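Local coordinates for protein methyl-coenzyme M reductase gamma subunit (Methermicoccus shengliensis DSM 18856, PDB 7NKG) that forms the gamma subunit of methyl-coenzyme M reductase and helps to enclose the nickel cofactor F430, where methane is probably released from methyl-coenzyme M, at residues H43-H54 against A78-V86. Residues are numbered along the deposited sequence; the frame is centred on the assembly and turned at random.
Sequences HRAPGSDYPSTH and AAGDRIRYV
Tyr85 O is gripped twice: His43 NE2 donates to it over 2.8 Å, on a lone pair in the carbonyl plane and within the plane of the imidazole, and Gln189 NE2 hydrogen-bonds it as well. The same imidazole turns its edge, CE1 leading, to the face of the Tyr85 ring in an offset edge-to-face pair with planes at 70°. Arg84 CB lies over one imidazole face, a CH-pi contact 3.7 Å from the ring centroid. With CG anti to the carbonyl carbon (chi1 -56°), the imidazole swings toward strand 83-90, and its turn (chi2 -45°) presents NE2 to Tyr85 O; an alanine here would probably cost Tyr85 O one of its donors and leave the Tyr85 face and Arg84 CB without their ring partner. Water 1 links His43 O to Arg84 NE; NH2 of this guanidinium hydrogen-bonds the backbone of another protein's chain. Ser52 O lies over one face of the Arg82 guanidinium, whose NH1 hydrogen-bonds that same chain. Thr53 N hydrogen-bonds Gly80 O at 2.9 Å, nearly in line with the carbonyl. Asp81 OD1 lies 3.6 Å from Tyr50 CB, while OD2 salt-bridges Arg129. The loop after helix 34-41 thus passes beside strand 83-90, an inner strand of the four-stranded antiparallel sheet, at His43, and at Ser52 and Thr53 meets the Schellman motif by which Gly80 closes helix 75-79.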
loop_
_atom_site.group_PDB
_atom_site.type_symbol
_atom_site.label_atom_id
_atom_site.label_comp_id
_atom_site.label_asym_id
_atom_site.label_seq_id
_atom_site.Cartn_x
_atom_site.Cartn_y
_atom_site.Cartn_z
ATOM N N HIS C 43 -6.871 5.077 43.568
ATOM C CA HIS C 43 -5.926 4.027 43.160
ATOM C C HIS C 43 -5.899 2.847 44.125
ATOM O O HIS C 43 -5.573 1.729 43.715
ATOM C CB HIS C 43 -4.520 4.610 43.043
ATOM C CG HIS C 43 -4.448 5.771 42.101
ATOM N ND1 HIS C 43 -5.063 5.725 40.862
ATOM C CD2 HIS C 43 -3.832 6.967 42.241
ATOM C CE1 HIS C 43 -4.824 6.899 40.300
ATOM N NE2 HIS C 43 -4.063 7.666 41.074
ATOM N N ARG C 44 -6.163 3.101 45.407
ATOM C CA ARG C 44 -6.159 2.049 46.431
ATOM C C ARG C 44 -7.004 2.495 47.633
ATOM O O ARG C 44 -7.339 3.683 47.747
ATOM C CB ARG C 44 -4.712 1.700 46.877
ATOM C CG ARG C 44 -4.065 2.785 47.720
ATOM C CD ARG C 44 -2.632 2.481 48.108
ATOM N NE ARG C 44 -2.234 3.250 49.285
ATOM C CZ ARG C 44 -1.956 4.550 49.293
ATOM N NH1 ARG C 44 -2.004 5.253 48.167
ATOM N NH2 ARG C 44 -1.627 5.158 50.429
ATOM N N ALA C 45 -7.324 1.557 48.547
ATOM C CA ALA C 45 -8.126 1.895 49.713
ATOM C C ALA C 45 -7.382 2.887 50.622
ATOM O O ALA C 45 -6.198 2.666 50.882
ATOM C CB ALA C 45 -8.446 0.635 50.498
ATOM N N PRO C 46 -8.019 3.971 51.127
ATOM C CA PRO C 46 -7.298 4.876 52.046
ATOM C C PRO C 46 -6.731 4.144 53.265
ATOM O O PRO C 46 -7.392 3.256 53.809
ATOM C CB PRO C 46 -8.366 5.895 52.463
ATOM C CG PRO C 46 -9.374 5.832 51.388
ATOM C CD PRO C 46 -9.408 4.418 50.926
ATOM N N GLY C 47 -5.504 4.482 53.636
ATOM C CA GLY C 47 -4.828 3.853 54.761
ATOM C C GLY C 47 -4.060 2.598 54.395
ATOM O O GLY C 47 -3.201 2.178 55.170
ATOM N N SER C 48 -4.346 1.978 53.229
ATOM C CA SER C 48 -3.661 0.750 52.820
ATOM C C SER C 48 -2.248 1.025 52.326
ATOM O O SER C 48 -1.934 2.148 51.929
ATOM C CB SER C 48 -4.453 0.036 51.730
ATOM O OG SER C 48 -4.357 0.684 50.472
ATOM N N ASP C 49 -1.394 -0.005 52.322
ATOM C CA ASP C 49 -0.032 0.142 51.820
ATOM C C ASP C 49 -0.058 0.241 50.283
ATOM O O ASP C 49 -1.013 -0.204 49.623
ATOM C CB ASP C 49 0.903 -0.994 52.281
ATOM C CG ASP C 49 2.387 -0.610 52.320
ATOM O OD1 ASP C 49 2.714 0.573 52.028
ATOM O OD2 ASP C 49 3.222 -1.499 52.607
ATOM N N TYR C 50 0.972 0.890 49.725
ATOM C CA TYR C 50 1.106 1.061 48.283
ATOM C C TYR C 50 1.410 -0.302 47.635
ATOM O O TYR C 50 2.445 -0.885 47.967
ATOM C CB TYR C 50 2.275 2.009 47.946
ATOM C CG TYR C 50 2.117 3.420 48.465
ATOM C CD1 TYR C 50 1.367 4.357 47.773
ATOM C CD2 TYR C 50 2.717 3.817 49.653
ATOM C CE1 TYR C 50 1.189 5.642 48.262
ATOM C CE2 TYR C 50 2.571 5.111 50.137
ATOM C CZ TYR C 50 1.804 6.022 49.437
ATOM O OH TYR C 50 1.680 7.319 49.883
ATOM N N PRO C 51 0.572 -0.827 46.714
ATOM C CA PRO C 51 0.930 -2.091 46.048
ATOM C C PRO C 51 2.177 -1.947 45.182
ATOM O O PRO C 51 2.560 -0.841 44.806
ATOM C CB PRO C 51 -0.293 -2.438 45.196
ATOM C CG PRO C 51 -1.295 -1.390 45.438
ATOM C CD PRO C 51 -0.688 -0.270 46.193
ATOM N N SER C 52 2.812 -3.077 44.875
ATOM C CA SER C 52 4.021 -3.128 44.058
ATOM C C SER C 52 3.699 -3.677 42.679
ATOM O O SER C 52 2.654 -4.298 42.459
ATOM C CB SER C 52 5.057 -4.043 44.710
ATOM O OG SER C 52 5.573 -3.525 45.926
ATOM N N THR C 53 4.623 -3.461 41.741
ATOM C CA THR C 53 4.549 -4.077 40.427
ATOM C C THR C 53 4.907 -5.583 40.632
ATOM O O THR C 53 5.522 -5.950 41.645
ATOM C CB THR C 53 5.590 -3.426 39.495
ATOM O OG1 THR C 53 6.892 -3.631 40.076
ATOM C CG2 THR C 53 5.311 -1.934 39.250
ATOM N N HIS C 54 4.558 -6.433 39.666
ATOM C CA HIS C 54 4.887 -7.864 39.697
ATOM C C HIS C 54 5.356 -8.251 38.298
ATOM O O HIS C 54 4.605 -8.831 37.516
ATOM C CB HIS C 54 3.692 -8.697 40.178
ATOM C CG HIS C 54 3.288 -8.325 41.570
ATOM N ND1 HIS C 54 4.072 -8.668 42.659
ATOM C CD2 HIS C 54 2.277 -7.532 41.993
ATOM C CE1 HIS C 54 3.480 -8.132 43.716
ATOM N NE2 HIS C 54 2.397 -7.432 43.361
ATOM N N ALA C 78 12.195 3.074 44.481
ATOM C CA ALA C 78 12.904 2.149 45.357
ATOM C C ALA C 78 11.967 1.055 45.898
ATOM O O ALA C 78 12.380 -0.095 46.004
ATOM C CB ALA C 78 13.532 2.916 46.508
ATOM N N ALA C 79 10.700 1.400 46.197
ATOM C CA ALA C 79 9.714 0.443 46.712
ATOM C C ALA C 79 9.011 -0.385 45.619
ATOM O O ALA C 79 8.291 -1.329 45.953
ATOM C CB ALA C 79 8.675 1.178 47.531
ATOM N N GLY C 80 9.171 -0.016 44.354
ATOM C CA GLY C 80 8.537 -0.730 43.256
ATOM C C GLY C 80 7.059 -0.425 43.129
ATOM O O GLY C 80 6.312 -1.252 42.608
ATOM N N ASP C 81 6.621 0.803 43.506
ATOM C CA ASP C 81 5.196 1.154 43.410
ATOM C C ASP C 81 4.699 1.078 41.993
ATOM O O ASP C 81 5.477 1.256 41.052
ATOM C CB ASP C 81 4.935 2.586 43.892
ATOM C CG ASP C 81 5.170 2.873 45.356
ATOM O OD1 ASP C 81 5.404 1.917 46.118
ATOM O OD2 ASP C 81 5.095 4.053 45.741
ATOM N N ARG C 82 3.386 0.895 41.832
ATOM C CA ARG C 82 2.780 0.945 40.513
ATOM C C ARG C 82 2.783 2.410 40.028
ATOM O O ARG C 82 2.812 3.338 40.846
ATOM C CB ARG C 82 1.346 0.425 40.565
ATOM C CG ARG C 82 1.277 -1.040 41.007
ATOM C CD ARG C 82 -0.069 -1.694 40.750
ATOM N NE ARG C 82 0.062 -2.971 40.023
ATOM C CZ ARG C 82 -0.124 -4.204 40.508
ATOM N NH1 ARG C 82 0.029 -5.264 39.722
ATOM N NH2 ARG C 82 -0.464 -4.388 41.781
ATOM N N ILE C 83 2.756 2.609 38.713
ATOM C CA ILE C 83 2.666 3.959 38.161
ATOM C C ILE C 83 1.192 4.363 38.257
ATOM O O ILE C 83 0.336 3.710 37.648
ATOM C CB ILE C 83 3.166 4.032 36.688
ATOM C CG1 ILE C 83 4.658 3.604 36.565
ATOM C CG2 ILE C 83 2.928 5.445 36.087
ATOM C CD1 ILE C 83 5.697 4.508 37.300
ATOM N N ARG C 84 0.914 5.470 38.949
ATOM C CA ARG C 84 -0.436 6.028 39.090
ATOM C C ARG C 84 -0.463 7.495 38.658
ATOM O O ARG C 84 0.584 8.059 38.370
ATOM C CB ARG C 84 -0.931 5.863 40.541
ATOM C CG ARG C 84 -1.035 4.423 40.994
ATOM C CD ARG C 84 -1.944 3.563 40.140
ATOM N NE ARG C 84 -2.231 2.315 40.840
ATOM C CZ ARG C 84 -2.746 1.225 40.284
ATOM N NH1 ARG C 84 -2.984 0.146 41.024
ATOM N NH2 ARG C 84 -3.061 1.213 38.994
ATOM N N TYR C 85 -1.649 8.125 38.657
ATOM C CA TYR C 85 -1.769 9.472 38.124
ATOM C C TYR C 85 -2.613 10.439 38.959
ATOM O O TYR C 85 -3.435 10.024 39.781
ATOM C CB TYR C 85 -2.341 9.349 36.714
ATOM C CG TYR C 85 -3.804 9.010 36.733
ATOM C CD1 TYR C 85 -4.230 7.696 36.837
ATOM C CD2 TYR C 85 -4.763 10.005 36.735
ATOM C CE1 TYR C 85 -5.569 7.391 37.024
ATOM C CE2 TYR C 85 -6.099 9.710 36.871
ATOM C CZ TYR C 85 -6.495 8.415 37.111
ATOM O OH TYR C 85 -7.839 8.170 37.156
ATOM N N VAL C 86 -2.412 11.742 38.687
ATOM C CA VAL C 86 -3.171 12.854 39.252
ATOM C C VAL C 86 -3.522 13.708 38.030
ATOM O O VAL C 86 -2.601 14.170 37.353
ATOM C CB VAL C 86 -2.341 13.662 40.279
ATOM C CG1 VAL C 86 -3.077 14.936 40.697
ATOM C CG2 VAL C 86 -2.013 12.807 41.502
HETATM O O HOH W 1 -2.414 1.498 43.577
HETATM O O HOH W 2 1.633 1.384 44.072
HETATM O O HOH W 3 5.331 -0.742 46.502
#